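Local coordinates for cleavage and polyadenylation specificity factor 100 KD subunit (Methanosarcina mazei, PDB 2XR1), which probably terminates archaeal transcription by cutting the nascent RNA with a two-zinc nuclease site and then degrading the released transcript from its 5' end, at residues L311-V316 and F327-H332; T269-D274 and H332-A337; R362-A367 and E463-D468; P321-T326 and S339-G344. One frame throughout, in Å; residues are numbered along the deposited sequence.

Contact 1: residues L311-V316 and F327-H332; sequences LDYEEV and FHNAGH. With ZN (zinc ion), chain E.
The carbonyl oxygen of Phe327 takes the backbone N-H of Glu314 at 2.7 Å (N to O), a nearly straight bond (169° at the hydrogen). Tyr313 CA adds a CA-H...O contact to the same oxygen. On the same edge of the strand, one water accepts from Phe327 N and donates to the carbonyls of Asp312 and Glu315, so the strand edge matches the type II turn Asp312 to Glu315. Glu314 holds the third position of that turn with positive phi, while Glu315 OE1 folds back to Asp312 N (3.1 Å).

Tyr313 lies flat on the strand: Asn329 N sits 3.8 Å above the centre of its ring, and the Asn329 amide, its ND2 bonded to Asp365 O, stands nearly upright to it, at 85°. With CG beside its backbone N (chi1 -64°), the ring reaches along residues 328-329 and its hydroxyl hydrogen-bonds to Ser336 O, a place suited to a long aromatic with a polar end. Leu311 CB meets Phe327 CD2 at 4.0 Å, the two side chains crossing at about a right angle. Beyond the strand, His332 NE2 binds zinc, together with His245, His247 and Asp355, in the dinuclear site of the metallo-beta-lactamase fold.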
# COMPACT_ATOMS: atom_id res chain seq x y z
N LEU B 311 25.73 10.51 -7.81
CA LEU B 311 26.18 9.49 -8.73
C LEU B 311 26.13 10.02 -10.11
O LEU B 311 25.15 10.68 -10.49
CB LEU B 311 25.24 8.31 -8.67
CG LEU B 311 24.89 7.79 -7.29
CD1 LEU B 311 23.94 6.61 -7.52
CD2 LEU B 311 26.15 7.42 -6.52
N ASP B 312 27.14 9.72 -10.91
CA ASP B 312 27.13 10.10 -12.31
C ASP B 312 26.28 9.15 -13.16
O ASP B 312 26.01 7.98 -12.79
CB ASP B 312 28.56 10.17 -12.82
CG ASP B 312 29.34 11.37 -12.25
OD1 ASP B 312 29.05 12.52 -12.63
OD2 ASP B 312 30.26 11.20 -11.42
N TYR B 313 25.84 9.66 -14.32
CA TYR B 313 25.21 8.80 -15.31
C TYR B 313 26.04 7.52 -15.53
O TYR B 313 27.30 7.56 -15.56
CB TYR B 313 25.08 9.52 -16.63
CG TYR B 313 24.19 10.72 -16.65
CD1 TYR B 313 23.07 10.81 -15.85
CD2 TYR B 313 24.42 11.75 -17.54
CE1 TYR B 313 22.22 11.92 -15.90
CE2 TYR B 313 23.57 12.83 -17.61
CZ TYR B 313 22.48 12.92 -16.79
OH TYR B 313 21.64 14.04 -16.82
N GLU B 314 25.32 6.41 -15.74
CA GLU B 314 25.91 5.13 -16.17
C GLU B 314 26.76 4.41 -15.12
O GLU B 314 27.50 3.50 -15.43
CB GLU B 314 26.72 5.29 -17.46
CG GLU B 314 25.89 5.64 -18.68
CD GLU B 314 26.68 5.51 -20.00
OE1 GLU B 314 27.88 5.04 -20.00
OE2 GLU B 314 26.11 5.88 -21.05
N GLU B 315 26.62 4.80 -13.87
CA GLU B 315 27.43 4.29 -12.80
C GLU B 315 26.48 3.41 -11.99
O GLU B 315 25.58 3.93 -11.32
CB GLU B 315 27.94 5.48 -12.02
CG GLU B 315 28.83 5.22 -10.83
CD GLU B 315 29.55 6.51 -10.37
OE1 GLU B 315 28.89 7.43 -9.80
OE2 GLU B 315 30.78 6.61 -10.61
N VAL B 316 26.65 2.08 -12.12
CA VAL B 316 25.81 1.08 -11.50
C VAL B 316 26.13 0.97 -10.03
O VAL B 316 27.25 0.68 -9.68
CB VAL B 316 26.02 -0.34 -12.11
CG1 VAL B 316 25.05 -1.31 -11.49
CG2 VAL B 316 25.86 -0.30 -13.62
N PHE B 327 21.71 5.81 -13.17
CA PHE B 327 21.09 6.99 -13.76
C PHE B 327 21.49 7.13 -15.22
O PHE B 327 22.61 6.76 -15.60
CB PHE B 327 21.53 8.25 -13.03
CG PHE B 327 20.94 8.42 -11.66
CD1 PHE B 327 19.59 8.25 -11.43
CD2 PHE B 327 21.75 8.82 -10.61
CE1 PHE B 327 19.06 8.45 -10.17
CE2 PHE B 327 21.24 9.06 -9.34
CZ PHE B 327 19.91 8.88 -9.11
N HIS B 328 20.59 7.67 -16.05
CA HIS B 328 20.90 7.96 -17.45
C HIS B 328 20.35 9.33 -17.81
O HIS B 328 19.46 9.83 -17.16
CB HIS B 328 20.28 6.93 -18.38
CG HIS B 328 20.71 5.51 -18.15
ND1 HIS B 328 21.67 4.88 -18.92
CD2 HIS B 328 20.22 4.56 -17.32
CE1 HIS B 328 21.79 3.63 -18.54
NE2 HIS B 328 20.92 3.40 -17.56
N ASN B 329 20.85 9.92 -18.89
CA ASN B 329 20.40 11.23 -19.30
C ASN B 329 18.90 11.30 -19.58
O ASN B 329 18.35 10.47 -20.28
CB ASN B 329 21.14 11.69 -20.53
CG ASN B 329 20.73 13.10 -20.96
OD1 ASN B 329 21.10 14.07 -20.33
ND2 ASN B 329 19.97 13.20 -22.06
N ALA B 330 18.22 12.30 -19.03
CA ALA B 330 16.76 12.42 -19.25
C ALA B 330 16.45 13.50 -20.26
O ALA B 330 15.39 13.49 -20.83
CB ALA B 330 16.02 12.72 -17.95
N GLY B 331 17.37 14.46 -20.44
CA GLY B 331 17.18 15.55 -21.39
C GLY B 331 16.26 16.66 -20.93
O GLY B 331 15.88 17.51 -21.73
N HIS B 332 15.89 16.70 -19.65
CA HIS B 332 14.87 17.62 -19.16
C HIS B 332 15.53 18.89 -18.63
O HIS B 332 15.27 19.97 -19.12
CB HIS B 332 14.06 16.90 -18.09
CG HIS B 332 13.04 17.75 -17.39
ND1 HIS B 332 11.98 18.33 -18.04
CD2 HIS B 332 12.88 18.02 -16.07
CE1 HIS B 332 11.21 18.94 -17.15
NE2 HIS B 332 11.73 18.77 -15.95
ZN ZN E . 10.69 18.85 -13.97
O HOH W 1 24.15 5.91 -12.25

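Contact 2: residues T269-D274 and H332-A337; sequences TPPTRD and HILGSA. With ZN (zinc ion), chain E.
Thr269 OG1 donates to the carbonyl oxygen of Gly335 at 2.6 Å, approaching it from the side, with a C=O...O angle of 121°. The hydroxyl lies between the backbone N and the carbonyl carbon (chi1 56°), which lets it serve two purposes: it reaches across to Gly335 and also, weakly, accepts from Thr272 N as the cap of helix 270-290. Its methyl, CG2, also lies by Gly335 O and reaches Ala337 CB at 4.1 Å. A threonine thus supplies both a cap and an apolar branch. Pro271, in the first turn of the helix, where its missing N-H costs no bond, sets CB against Leu334 CG at 3.8 Å.

Gly335 occupies the third position of a type II turn, Ile333 to Ser336, with phi 92°; the close approach of Thr269 and Pro271 also favours a residue without a side chain. This turn follows His332, a zinc ligand of the metallo-beta-lactamase site, and so packs a metal-binding loop against a helix start. Within the loop Ser336 N closes on Ile333 O, and Ser336 OG accepts from His332 N at 2.9 Å. Farther out, His332 ND1 bonds to Gly582 O, while Ile333 CG2 lies over one face of the imidazole, toward its rim.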
# COMPACT_ATOMS: atom_id res chain seq x y z
N THR B 269 22.12 13.09 -9.24
CA THR B 269 23.32 13.43 -10.05
C THR B 269 24.03 14.58 -9.39
O THR B 269 23.45 15.24 -8.57
CB THR B 269 22.96 13.82 -11.51
OG1 THR B 269 22.01 14.89 -11.49
CG2 THR B 269 22.40 12.59 -12.25
N PRO B 270 25.29 14.81 -9.71
CA PRO B 270 25.98 15.97 -9.08
C PRO B 270 25.33 17.33 -9.33
O PRO B 270 25.25 18.14 -8.41
CB PRO B 270 27.39 15.92 -9.68
CG PRO B 270 27.58 14.49 -10.07
CD PRO B 270 26.23 13.88 -10.36
N PRO B 271 24.90 17.62 -10.55
CA PRO B 271 24.25 18.90 -10.75
C PRO B 271 22.91 19.01 -10.02
O PRO B 271 22.56 20.08 -9.52
CB PRO B 271 24.05 18.96 -12.27
CG PRO B 271 24.97 17.95 -12.80
CD PRO B 271 25.05 16.89 -11.82
N THR B 272 22.16 17.92 -9.96
CA THR B 272 20.96 17.92 -9.19
C THR B 272 21.26 18.36 -7.77
O THR B 272 20.53 19.12 -7.16
CB THR B 272 20.32 16.51 -9.16
OG1 THR B 272 19.93 16.18 -10.49
CG2 THR B 272 19.11 16.44 -8.28
N ARG B 273 22.33 17.83 -7.22
CA ARG B 273 22.65 18.11 -5.85
C ARG B 273 22.74 19.61 -5.65
O ARG B 273 22.11 20.18 -4.77
CB ARG B 273 23.98 17.47 -5.54
CG ARG B 273 24.16 17.17 -4.09
CD ARG B 273 25.09 18.09 -3.44
NE ARG B 273 26.43 18.12 -4.01
CZ ARG B 273 27.51 17.55 -3.46
NH1 ARG B 273 27.43 16.80 -2.34
NH2 ARG B 273 28.70 17.72 -4.03
N ASP B 274 23.51 20.25 -6.51
CA ASP B 274 23.75 21.69 -6.38
C ASP B 274 22.48 22.53 -6.57
O ASP B 274 22.25 23.49 -5.80
CB ASP B 274 24.82 22.11 -7.38
CG ASP B 274 26.20 21.50 -7.07
OD1 ASP B 274 26.40 20.96 -5.95
OD2 ASP B 274 27.10 21.58 -7.96
N HIS B 332 15.89 16.70 -19.65
CA HIS B 332 14.87 17.62 -19.16
C HIS B 332 15.53 18.89 -18.63
O HIS B 332 15.27 19.97 -19.12
CB HIS B 332 14.06 16.90 -18.09
CG HIS B 332 13.04 17.75 -17.39
ND1 HIS B 332 11.98 18.33 -18.04
CD2 HIS B 332 12.88 18.02 -16.07
CE1 HIS B 332 11.21 18.94 -17.15
NE2 HIS B 332 11.73 18.77 -15.95
N ILE B 333 16.37 18.77 -17.61
CA ILE B 333 17.14 19.89 -17.10
C ILE B 333 18.49 19.35 -16.73
O ILE B 333 18.68 18.14 -16.75
CB ILE B 333 16.53 20.61 -15.90
CG1 ILE B 333 16.41 19.70 -14.69
CG2 ILE B 333 15.26 21.21 -16.25
CD1 ILE B 333 16.01 20.47 -13.35
N LEU B 334 19.42 20.25 -16.44
CA LEU B 334 20.76 19.93 -16.08
C LEU B 334 20.76 18.90 -15.02
O LEU B 334 20.35 19.17 -13.92
CB LEU B 334 21.51 21.18 -15.57
CG LEU B 334 23.00 21.01 -15.24
CD1 LEU B 334 23.83 20.62 -16.47
CD2 LEU B 334 23.51 22.28 -14.59
N GLY B 335 21.23 17.71 -15.36
CA GLY B 335 21.43 16.65 -14.37
C GLY B 335 20.25 15.74 -14.24
O GLY B 335 20.29 14.84 -13.42
N SER B 336 19.20 15.98 -15.03
CA SER B 336 17.98 15.16 -14.95
C SER B 336 18.29 13.72 -15.29
O SER B 336 19.05 13.42 -16.19
CB SER B 336 16.85 15.69 -15.85
OG SER B 336 17.12 15.60 -17.26
N ALA B 337 17.71 12.80 -14.56
CA ALA B 337 18.07 11.41 -14.76
C ALA B 337 16.85 10.58 -15.00
O ALA B 337 15.75 10.91 -14.62
CB ALA B 337 18.88 10.87 -13.60
ZN ZN E . 10.69 18.85 -13.97

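Contact 3: residues R362-A367 and E463-D468; sequences RLFDPA and EYLNND
The two loops run closest at Phe364 and Asn466, whose CA atoms are 4.7 Å apart, and Asn466 N donates to Leu363 O at 2.9 Å in a nearly straight bond (168° at the hydrogen). The side chain of Asn466 has CG between the backbone N and the carbonyl carbon (chi1 67°), and ND2 is carried into the bend of residues 362-364, where it makes two weak bonds, to Arg362 O at 3.1 Å and to Phe364 O at 3.3 Å. Asn466 is the N-cap of helix 467-472, its OD1 accepting from Leu469 N and, weakly, from Asp468 N. Asparagine suits this place because one flat group can donate to a neighbouring loop and accept from a helix start.

Asp365 passes obliquely alongside, with OD1 3.3 Å from Asn466 CB and its carboxylate turned 57° from the amide. Phe364 presents its edge to the carbonyl oxygen of Tyr464, CD1 to O 3.5 Å, while Leu363 CB covers one face of the ring. Leu465 CD2 completes the apolar side, meeting Phe364 CE1 at 4.2 Å and touching Leu363 CD2. Between these segments the metallo-beta-lactamase and beta-CASP regions are thus joined by backbone carbonyls, one buried amide and apolar contacts, while salt bridges of Arg362 to Glu397 and Glu433, and of Lys360 to Asp468, tie the same two regions beside it.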
# COMPACT_ATOMS: atom_id res chain seq x y z
N ARG B 362 18.91 22.45 -27.40
CA ARG B 362 20.09 23.27 -27.40
C ARG B 362 21.05 22.89 -26.27
O ARG B 362 22.25 23.03 -26.43
CB ARG B 362 19.75 24.78 -27.31
CG ARG B 362 18.89 25.33 -28.44
CD ARG B 362 19.49 25.06 -29.79
NE ARG B 362 20.67 25.88 -29.92
CZ ARG B 362 20.65 27.12 -30.39
NH1 ARG B 362 19.51 27.66 -30.83
NH2 ARG B 362 21.78 27.82 -30.46
N LEU B 363 20.54 22.44 -25.13
CA LEU B 363 21.37 22.19 -23.96
C LEU B 363 21.74 20.71 -23.77
O LEU B 363 22.86 20.39 -23.34
CB LEU B 363 20.67 22.66 -22.67
CG LEU B 363 20.56 24.15 -22.34
CD1 LEU B 363 19.67 24.28 -21.14
CD2 LEU B 363 21.89 24.74 -22.02
N PHE B 364 20.82 19.82 -24.07
CA PHE B 364 20.95 18.42 -23.67
C PHE B 364 20.79 17.40 -24.81
O PHE B 364 20.36 17.75 -25.91
CB PHE B 364 19.93 18.11 -22.61
CG PHE B 364 19.92 19.10 -21.49
CD1 PHE B 364 21.04 19.24 -20.65
CD2 PHE B 364 18.77 19.88 -21.23
CE1 PHE B 364 21.01 20.14 -19.60
CE2 PHE B 364 18.75 20.79 -20.18
CZ PHE B 364 19.87 20.92 -19.36
N ASP B 365 21.17 16.17 -24.53
CA ASP B 365 20.99 15.07 -25.48
C ASP B 365 19.64 14.44 -25.18
O ASP B 365 19.07 14.69 -24.13
CB ASP B 365 22.09 14.03 -25.35
CG ASP B 365 23.48 14.58 -25.66
OD1 ASP B 365 23.74 15.00 -26.84
OD2 ASP B 365 24.33 14.55 -24.71
N PRO B 366 19.13 13.61 -26.09
CA PRO B 366 17.82 13.01 -25.87
C PRO B 366 17.80 12.10 -24.69
O PRO B 366 18.83 11.52 -24.37
CB PRO B 366 17.57 12.17 -27.14
CG PRO B 366 18.63 12.56 -28.17
CD PRO B 366 19.73 13.27 -27.42
N ALA B 367 16.65 11.98 -24.04
CA ALA B 367 16.43 11.02 -23.00
C ALA B 367 16.89 9.67 -23.52
O ALA B 367 16.78 9.39 -24.72
CB ALA B 367 14.93 11.01 -22.63
N GLU B 463 30.03 18.20 -18.52
CA GLU B 463 29.70 16.80 -18.90
C GLU B 463 28.20 16.51 -18.93
O GLU B 463 27.79 15.52 -19.48
CB GLU B 463 30.30 15.80 -17.92
CG GLU B 463 31.56 15.08 -18.34
CD GLU B 463 32.77 15.90 -18.19
OE1 GLU B 463 32.64 17.09 -18.59
OE2 GLU B 463 33.82 15.38 -17.70
N TYR B 464 27.37 17.37 -18.33
CA TYR B 464 25.94 17.15 -18.29
C TYR B 464 25.19 17.90 -19.38
O TYR B 464 23.98 17.75 -19.51
CB TYR B 464 25.38 17.43 -16.87
CG TYR B 464 25.74 16.28 -15.97
CD1 TYR B 464 24.92 15.17 -15.87
CD2 TYR B 464 26.96 16.25 -15.29
CE1 TYR B 464 25.26 14.08 -15.10
CE2 TYR B 464 27.33 15.15 -14.51
CZ TYR B 464 26.47 14.07 -14.42
OH TYR B 464 26.78 12.94 -13.69
N LEU B 465 25.93 18.63 -20.19
CA LEU B 465 25.44 19.27 -21.40
C LEU B 465 25.78 18.42 -22.65
O LEU B 465 26.70 17.60 -22.61
CB LEU B 465 26.14 20.62 -21.57
CG LEU B 465 26.13 21.57 -20.38
CD1 LEU B 465 27.12 22.72 -20.55
CD2 LEU B 465 24.70 22.08 -20.18
N ASN B 466 25.10 18.67 -23.77
CA ASN B 466 25.43 18.01 -25.03
C ASN B 466 26.75 18.55 -25.61
O ASN B 466 27.24 19.58 -25.16
CB ASN B 466 24.28 18.13 -26.05
CG ASN B 466 24.03 19.56 -26.52
OD1 ASN B 466 24.96 20.30 -26.80
ND2 ASN B 466 22.78 19.94 -26.64
N ASN B 467 27.31 17.85 -26.59
CA ASN B 467 28.60 18.21 -27.21
C ASN B 467 28.74 19.66 -27.68
O ASN B 467 29.81 20.27 -27.57
CB ASN B 467 28.88 17.32 -28.43
CG ASN B 467 29.52 15.98 -28.06
OD1 ASN B 467 29.19 15.37 -27.05
ND2 ASN B 467 30.49 15.54 -28.89
N ASP B 468 27.67 20.22 -28.24
CA ASP B 468 27.76 21.53 -28.84
C ASP B 468 27.82 22.60 -27.78
O ASP B 468 28.63 23.52 -27.87
CB ASP B 468 26.63 21.77 -29.79
CG ASP B 468 26.72 20.88 -31.03
OD1 ASP B 468 27.88 20.51 -31.44
OD2 ASP B 468 25.62 20.55 -31.59
O HOH W 2 22.51 15.63 -21.80

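Contact 4: residues P321-T326 and S339-G344; sequences PDIKLT and SHFHIG
Leu325 and Phe341 form a non-hydrogen-bonded antiparallel pair whose side chains lie side by side, pointing the same way. Leu325 CG is anti to its backbone N (chi1 166°), which brings CD1 over one face of the phenyl ring, 4.1 Å from the centroid and 18° off the normal: a CH-pi contact. Ile323 meets the same ring at its edge, CG2 near the ring plane and 3.7 Å from Phe341 CD1. Two branched aliphatic residues thus pack one aromatic on face and edge, as suits a buried sheet surface.

The alternate residues project from the other side. Lys324 and His342 pair with their CB atoms 4.0 Å apart, the lysine CD coming to the edge of the imidazole, whose ND1 bonds to Asn349 OD1. A water in the plane of the His340 ring joins His340 ND1 (2.7 Å) to Thr326 OG1 (2.8 Å) and donates to Lys324 O; His340 NE2 bonds to Arg373 O. Lys324 and His342 exchange two backbone bonds, as do Thr326 and His340, and Gly344 N reaches Asp322 O where the pairing ends.

Phe341 and Ile323 pack against strand 208-211 of the opposing sheet, with strand 199-203 touching Phe341 and Ile343, while strand 348-352 continues the sheet beyond strand 337-343.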
# COMPACT_ATOMS: atom_id res chain seq x y z
N PRO B 321 20.46 -4.38 -0.54
CA PRO B 321 20.98 -5.74 -0.73
C PRO B 321 20.50 -6.38 -2.04
O PRO B 321 21.08 -7.34 -2.50
CB PRO B 321 20.42 -6.51 0.47
CG PRO B 321 20.07 -5.47 1.48
CD PRO B 321 19.75 -4.22 0.74
N ASP B 322 19.43 -5.87 -2.63
CA ASP B 322 18.88 -6.50 -3.82
C ASP B 322 18.49 -5.50 -4.88
O ASP B 322 17.71 -5.83 -5.75
CB ASP B 322 17.67 -7.37 -3.45
CG ASP B 322 16.51 -6.57 -2.76
OD1 ASP B 322 16.66 -5.38 -2.34
OD2 ASP B 322 15.42 -7.16 -2.64
N ILE B 323 19.02 -4.29 -4.81
CA ILE B 323 18.69 -3.28 -5.79
C ILE B 323 19.92 -2.54 -6.26
O ILE B 323 20.68 -2.06 -5.44
CB ILE B 323 17.66 -2.27 -5.26
CG1 ILE B 323 16.43 -3.00 -4.73
CG2 ILE B 323 17.24 -1.32 -6.38
CD1 ILE B 323 15.39 -2.08 -4.24
N LYS B 324 20.11 -2.50 -7.58
CA LYS B 324 21.17 -1.71 -8.19
C LYS B 324 20.54 -0.62 -9.00
O LYS B 324 19.62 -0.87 -9.76
CB LYS B 324 22.00 -2.57 -9.13
CG LYS B 324 22.97 -3.44 -8.44
CD LYS B 324 23.84 -4.15 -9.43
CE LYS B 324 24.69 -5.27 -8.76
NZ LYS B 324 23.86 -6.12 -7.85
N LEU B 325 21.05 0.59 -8.86
CA LEU B 325 20.53 1.78 -9.53
C LEU B 325 21.55 2.32 -10.53
O LEU B 325 22.75 2.33 -10.25
CB LEU B 325 20.26 2.87 -8.50
CG LEU B 325 20.02 4.30 -9.05
CD1 LEU B 325 18.73 4.37 -9.89
CD2 LEU B 325 20.01 5.36 -7.92
N THR B 326 21.04 2.74 -11.69
CA THR B 326 21.83 3.44 -12.72
C THR B 326 21.08 4.65 -13.23
O THR B 326 19.94 4.53 -13.72
CB THR B 326 22.12 2.60 -13.94
OG1 THR B 326 22.32 1.23 -13.58
CG2 THR B 326 23.37 3.13 -14.67
N SER B 339 15.92 6.73 -14.12
CA SER B 339 16.38 5.88 -13.07
C SER B 339 16.08 4.44 -13.40
O SER B 339 14.94 4.08 -13.48
CB SER B 339 15.71 6.33 -11.81
OG SER B 339 16.13 7.68 -11.59
N HIS B 340 17.11 3.66 -13.63
CA HIS B 340 16.96 2.24 -13.85
C HIS B 340 17.29 1.43 -12.58
O HIS B 340 18.38 1.57 -12.00
CB HIS B 340 17.89 1.83 -15.01
CG HIS B 340 17.83 0.39 -15.36
ND1 HIS B 340 18.60 -0.56 -14.72
CD2 HIS B 340 17.11 -0.28 -16.29
CE1 HIS B 340 18.34 -1.75 -15.23
NE2 HIS B 340 17.43 -1.61 -16.18
N PHE B 341 16.36 0.58 -12.16
CA PHE B 341 16.53 -0.26 -10.99
C PHE B 341 16.53 -1.71 -11.36
O PHE B 341 15.54 -2.23 -11.91
CB PHE B 341 15.38 -0.05 -10.03
CG PHE B 341 15.32 1.30 -9.44
CD1 PHE B 341 15.99 1.58 -8.28
CD2 PHE B 341 14.58 2.30 -10.03
CE1 PHE B 341 15.90 2.80 -7.71
CE2 PHE B 341 14.51 3.55 -9.45
CZ PHE B 341 15.17 3.78 -8.31
N HIS B 342 17.63 -2.37 -11.02
CA HIS B 342 17.89 -3.77 -11.35
C HIS B 342 17.69 -4.48 -10.05
O HIS B 342 18.42 -4.22 -9.10
CB HIS B 342 19.34 -3.91 -11.87
CG HIS B 342 19.77 -5.30 -12.18
ND1 HIS B 342 19.02 -6.17 -12.93
CD2 HIS B 342 20.92 -5.96 -11.89
CE1 HIS B 342 19.65 -7.32 -13.05
NE2 HIS B 342 20.81 -7.22 -12.42
N ILE B 343 16.65 -5.32 -9.98
CA ILE B 343 16.24 -5.96 -8.74
C ILE B 343 16.61 -7.40 -8.72
O ILE B 343 16.26 -8.16 -9.60
CB ILE B 343 14.73 -5.81 -8.55
CG1 ILE B 343 14.33 -4.34 -8.85
CG2 ILE B 343 14.28 -6.35 -7.14
CD1 ILE B 343 13.28 -3.83 -8.03
N GLY B 344 17.35 -7.79 -7.69
CA GLY B 344 17.82 -9.17 -7.54
C GLY B 344 18.93 -9.54 -8.50
O GLY B 344 19.62 -8.68 -9.00
O HOH W 3 20.51 -0.73 -12.78

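In the fold
Contacts 1 and 4 share strand 323-329: contact 4 pairs its first half with strand 337-343 through regular ladder bonds and a buried apolar face, whereas contact 1, partly exposed, covers its later part with a turn, a water and a tyrosine. Contact 2, close to the centre of the chain and wholly buried, shares His332 with contact 1, and the Tyr313 hydroxyl bonded to Ser336 O ties the two. Contact 3 is also largely buried but joins two different regions; it meets contact 1 through Tyr464 with Asp312 and Asn329 with Asp365, and contact 2 through Phe364 packed on Leu334. Contacts 3 and 4 do not touch.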